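PDB 3E9D: fructose-2,6-bisphosphatase TIGAR B from Danio rerio, which probably hydrolyses fructose-2,6-bisphosphate, and also fructose-1,6-bisphosphate, lowering glycolytic flux and turning glucose toward the pentose phosphate pathway. Local coordinates for residues L136-F144 against F225-A236. Sequence-based numbering, arbitrary orientation.
Sequences LKSLFQRMF and FTIHREESVLRA
Phe140 and Phe144, one turn apart on helix 125-146, pack on the hairpin formed by strands 220-230 and 233-246. Two CH-pi contacts carry the aromatic part. Ile227 CG2 sits squarely over the Phe140 ring, 3.8 Å from its centroid. Leu136 O lies above the opposite face, offset toward the rim, so the ring is held between helix backbone and strand side chain. Leu234 CD2 lies over the Phe144 ring nearer its rim, 3.6 Å from Phe144 CD1. The Phe140 and Phe225 rings meet obliquely, their planes 62° apart, with Phe140 CE1 3.8 Å from Phe225 CD1. On the strand side Phe225 also meets the ring of Phe4.

Aliphatic groups fill in around the rings. Phe140 CZ reaches Ala236 CB at 4.0 Å. Ile227 CD1 reaches the Phe140 CB and carbonyl oxygen. The Phe144 CG is anti to the backbone N (chi1 -162°), which carries the ring out to the extended Arg229 chain. There Phe144 CE2 touches Arg229 CD at 3.6 Å, and ring and guanidinium planes are nearly parallel. With an alanine at Phe140, Ile227 CG2 and Ala236 CB would probably face a gap, and Phe225 would lose the ring that meets it from the helix.

Polar groups meet at the margin. Gln141 OE1 approaches the guanidinium edge, 3.5 Å from Arg229 NH1, a polar contact and not a hydrogen bond. The Gln141 amide has its hydrogen bond from NE2 to Glu145.

The strands are joined by a type I' turn from Glu230 to Val233. Helix segment 136-144 runs at 80° to strand 225-230. This is helix-on-sheet packing at the antiparallel edge of the mixed alpha/beta sheet of the histidine phosphatase fold, away from the catalytic residues.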
loop_
_atom_site.group_PDB
_atom_site.type_symbol
_atom_site.label_atom_id
_atom_site.label_comp_id
_atom_site.label_asym_id
_atom_site.label_seq_id
_atom_site.Cartn_x
_atom_site.Cartn_y
_atom_site.Cartn_z
ATOM N N LEU A 136 -9.426 -2.585 4.748
ATOM C CA LEU A 136 -9.328 -1.696 5.915
ATOM C C LEU A 136 -10.157 -2.171 7.086
ATOM O O LEU A 136 -9.698 -2.155 8.222
ATOM C CB LEU A 136 -9.746 -0.264 5.573
ATOM C CG LEU A 136 -8.742 0.659 4.893
ATOM C CD1 LEU A 136 -9.331 2.059 4.854
ATOM C CD2 LEU A 136 -7.383 0.674 5.582
ATOM N N LYS A 137 -11.385 -2.597 6.800
ATOM C CA LYS A 137 -12.273 -3.108 7.837
ATOM C C LYS A 137 -11.649 -4.344 8.524
ATOM O O LYS A 137 -11.612 -4.434 9.754
ATOM C CB LYS A 137 -13.652 -3.411 7.222
ATOM C CG LYS A 137 -14.715 -3.777 8.227
ATOM C CD LYS A 137 -16.062 -4.052 7.529
ATOM C CE LYS A 137 -17.086 -4.596 8.525
ATOM N NZ LYS A 137 -16.730 -5.971 9.009
ATOM N N SER A 138 -11.114 -5.261 7.725
ATOM C CA SER A 138 -10.417 -6.440 8.230
ATOM C C SER A 138 -9.138 -6.076 9.025
ATOM O O SER A 138 -8.868 -6.637 10.103
ATOM C CB SER A 138 -10.065 -7.328 7.025
ATOM O OG SER A 138 -9.369 -8.491 7.411
ATOM N N LEU A 139 -8.356 -5.146 8.474
ATOM C CA LEU A 139 -7.151 -4.623 9.106
ATOM C C LEU A 139 -7.429 -4.037 10.498
ATOM O O LEU A 139 -6.755 -4.395 11.461
ATOM C CB LEU A 139 -6.499 -3.548 8.224
ATOM C CG LEU A 139 -5.294 -2.812 8.828
ATOM C CD1 LEU A 139 -4.125 -3.799 8.963
ATOM C CD2 LEU A 139 -4.907 -1.588 7.979
ATOM N N PHE A 140 -8.400 -3.134 10.585
ATOM C CA PHE A 140 -8.739 -2.513 11.866
ATOM C C PHE A 140 -9.108 -3.575 12.912
ATOM O O PHE A 140 -8.660 -3.507 14.067
ATOM C CB PHE A 140 -9.909 -1.512 11.751
ATOM C CG PHE A 140 -9.625 -0.290 10.894
ATOM C CD1 PHE A 140 -8.339 0.014 10.450
ATOM C CD2 PHE A 140 -10.669 0.570 10.553
ATOM C CE1 PHE A 140 -8.102 1.147 9.666
ATOM C CE2 PHE A 140 -10.440 1.715 9.768
ATOM C CZ PHE A 140 -9.156 1.994 9.319
ATOM N N GLN A 141 -9.950 -4.523 12.513
ATOM C CA GLN A 141 -10.435 -5.545 13.437
ATOM C C GLN A 141 -9.271 -6.404 13.944
ATOM O O GLN A 141 -9.152 -6.651 15.149
ATOM C CB GLN A 141 -11.532 -6.401 12.789
ATOM C CG GLN A 141 -12.057 -7.548 13.677
ATOM C CD GLN A 141 -12.714 -7.058 14.977
ATOM O OE1 GLN A 141 -13.410 -6.035 14.997
ATOM N NE2 GLN A 141 -12.499 -7.799 16.069
ATOM N N ARG A 142 -8.400 -6.816 13.027
ATOM C CA ARG A 142 -7.223 -7.608 13.391
ATOM C C ARG A 142 -6.227 -6.842 14.273
ATOM O O ARG A 142 -5.691 -7.409 15.212
ATOM C CB ARG A 142 -6.512 -8.155 12.140
ATOM C CG ARG A 142 -5.342 -9.121 12.474
ATOM C CD ARG A 142 -4.532 -9.484 11.237
ATOM N NE ARG A 142 -5.333 -10.269 10.295
ATOM C CZ ARG A 142 -5.401 -11.602 10.292
ATOM N NH1 ARG A 142 -4.712 -12.316 11.177
ATOM N NH2 ARG A 142 -6.164 -12.222 9.403
ATOM N N MET A 143 -5.964 -5.572 13.959
ATOM C CA MET A 143 -5.037 -4.758 14.764
ATOM C C MET A 143 -5.611 -4.555 16.170
ATOM O O MET A 143 -4.892 -4.644 17.173
ATOM C CB MET A 143 -4.738 -3.389 14.119
ATOM C CG MET A 143 -3.973 -3.423 12.760
ATOM S SD MET A 143 -2.394 -4.354 12.790
ATOM C CE MET A 143 -2.976 -5.888 12.121
ATOM N N PHE A 144 -6.911 -4.289 16.232
ATOM C CA PHE A 144 -7.567 -4.053 17.506
ATOM C C PHE A 144 -7.548 -5.306 18.380
ATOM O O PHE A 144 -7.239 -5.214 19.550
ATOM C CB PHE A 144 -8.997 -3.566 17.295
ATOM C CG PHE A 144 -9.591 -2.908 18.500
ATOM C CD1 PHE A 144 -9.352 -1.568 18.754
ATOM C CD2 PHE A 144 -10.390 -3.626 19.372
ATOM C CE1 PHE A 144 -9.908 -0.953 19.867
ATOM C CE2 PHE A 144 -10.945 -3.031 20.489
ATOM C CZ PHE A 144 -10.710 -1.694 20.738
ATOM N N PHE A 225 -2.814 5.726 11.537
ATOM C CA PHE A 225 -4.255 5.612 11.798
ATOM C C PHE A 225 -4.530 5.673 13.292
ATOM O O PHE A 225 -3.805 5.084 14.100
ATOM C CB PHE A 225 -4.776 4.259 11.309
ATOM C CG PHE A 225 -4.791 4.106 9.816
ATOM C CD1 PHE A 225 -5.982 4.279 9.109
ATOM C CD2 PHE A 225 -3.629 3.784 9.116
ATOM C CE1 PHE A 225 -6.024 4.115 7.719
ATOM C CE2 PHE A 225 -3.649 3.650 7.716
ATOM C CZ PHE A 225 -4.850 3.802 7.020
ATOM N N THR A 226 -5.583 6.384 13.662
ATOM C CA THR A 226 -6.120 6.266 15.009
ATOM C C THR A 226 -7.537 5.733 14.879
ATOM O O THR A 226 -8.357 6.303 14.148
ATOM C CB THR A 226 -6.103 7.607 15.753
ATOM O OG1 THR A 226 -4.739 8.004 15.947
ATOM C CG2 THR A 226 -6.785 7.475 17.109
ATOM N N ILE A 227 -7.806 4.629 15.566
ATOM C CA ILE A 227 -9.095 3.961 15.456
ATOM C C ILE A 227 -9.812 3.910 16.811
ATOM O O ILE A 227 -9.164 3.747 17.864
ATOM C CB ILE A 227 -8.998 2.565 14.791
ATOM C CG1 ILE A 227 -8.103 1.619 15.587
ATOM C CG2 ILE A 227 -8.470 2.672 13.313
ATOM C CD1 ILE A 227 -8.195 0.127 15.104
ATOM N N HIS A 228 -11.142 4.065 16.737
ATOM C CA HIS A 228 -12.082 4.046 17.859
ATOM C C HIS A 228 -13.129 2.958 17.627
ATOM O O HIS A 228 -13.458 2.630 16.494
ATOM C CB HIS A 228 -12.832 5.396 17.976
ATOM C CG HIS A 228 -12.007 6.511 18.547
ATOM N ND1 HIS A 228 -12.545 7.501 19.350
ATOM C CD2 HIS A 228 -10.686 6.810 18.416
ATOM C CE1 HIS A 228 -11.589 8.351 19.696
ATOM N NE2 HIS A 228 -10.451 7.949 19.150
ATOM N N ARG A 229 -13.653 2.421 18.719
ATOM C CA ARG A 229 -14.752 1.485 18.670
ATOM C C ARG A 229 -15.999 2.172 19.206
ATOM O O ARG A 229 -15.981 2.741 20.303
ATOM C CB ARG A 229 -14.412 0.285 19.533
ATOM C CG ARG A 229 -15.205 -0.948 19.263
ATOM C CD ARG A 229 -14.331 -2.135 19.655
ATOM N NE ARG A 229 -15.125 -3.319 19.883
ATOM C CZ ARG A 229 -15.171 -4.352 19.059
ATOM N NH1 ARG A 229 -14.434 -4.369 17.942
ATOM N NH2 ARG A 229 -15.956 -5.379 19.368
ATOM N N GLU A 230 -17.059 2.141 18.409
ATOM C CA GLU A 230 -18.380 2.645 18.801
ATOM C C GLU A 230 -19.424 1.654 18.344
ATOM O O GLU A 230 -19.526 1.371 17.145
ATOM C CB GLU A 230 -18.665 3.983 18.141
ATOM C CG GLU A 230 -17.736 5.080 18.581
ATOM C CD GLU A 230 -17.529 6.127 17.511
ATOM O OE1 GLU A 230 -17.833 5.853 16.321
ATOM O OE2 GLU A 230 -17.046 7.225 17.866
ATOM N N GLU A 231 -20.182 1.114 19.296
ATOM C CA GLU A 231 -21.246 0.146 19.004
ATOM C C GLU A 231 -20.658 -1.138 18.422
ATOM O O GLU A 231 -21.285 -1.814 17.598
ATOM C CB GLU A 231 -22.290 0.740 18.041
ATOM C CG GLU A 231 -22.576 2.239 18.212
ATOM C CD GLU A 231 -23.182 2.577 19.560
ATOM O OE1 GLU A 231 -24.231 1.975 19.913
ATOM O OE2 GLU A 231 -22.614 3.449 20.262
ATOM N N SER A 232 -19.449 -1.469 18.870
ATOM C CA SER A 232 -18.666 -2.592 18.337
ATOM C C SER A 232 -18.216 -2.394 16.888
ATOM O O SER A 232 -17.620 -3.297 16.297
ATOM C CB SER A 232 -19.388 -3.941 18.519
ATOM O OG SER A 232 -19.139 -4.465 19.814
ATOM N N VAL A 233 -18.484 -1.215 16.330
ATOM C CA VAL A 233 -17.934 -0.858 15.019
ATOM C C VAL A 233 -16.617 -0.084 15.191
ATOM O O VAL A 233 -16.566 0.911 15.922
ATOM C CB VAL A 233 -18.929 -0.025 14.179
ATOM C CG1 VAL A 233 -18.340 0.287 12.807
ATOM C CG2 VAL A 233 -20.253 -0.772 14.029
ATOM N N LEU A 234 -15.569 -0.544 14.513
ATOM C CA LEU A 234 -14.300 0.174 14.474
ATOM C C LEU A 234 -14.278 1.211 13.361
ATOM O O LEU A 234 -14.673 0.940 12.228
ATOM C CB LEU A 234 -13.116 -0.786 14.315
ATOM C CG LEU A 234 -12.867 -1.675 15.529
ATOM C CD1 LEU A 234 -12.002 -2.824 15.125
ATOM C CD2 LEU A 234 -12.252 -0.877 16.689
ATOM N N ARG A 235 -13.809 2.399 13.704
ATOM C CA ARG A 235 -13.717 3.496 12.752
ATOM C C ARG A 235 -12.424 4.258 12.982
ATOM O O ARG A 235 -11.997 4.428 14.121
ATOM C CB ARG A 235 -14.907 4.449 12.936
ATOM C CG ARG A 235 -16.199 3.900 12.375
ATOM C CD ARG A 235 -17.417 4.495 13.080
ATOM N NE ARG A 235 -18.615 3.674 12.891
ATOM C CZ ARG A 235 -19.343 3.657 11.779
ATOM N NH1 ARG A 235 -18.997 4.416 10.737
ATOM N NH2 ARG A 235 -20.417 2.877 11.702
ATOM N N ALA A 236 -11.830 4.724 11.892
ATOM C CA ALA A 236 -10.702 5.640 11.947
ATOM C C ALA A 236 -11.208 7.037 12.269
ATOM O O ALA A 236 -12.056 7.578 11.557
ATOM C CB ALA A 236 -9.935 5.645 10.624
#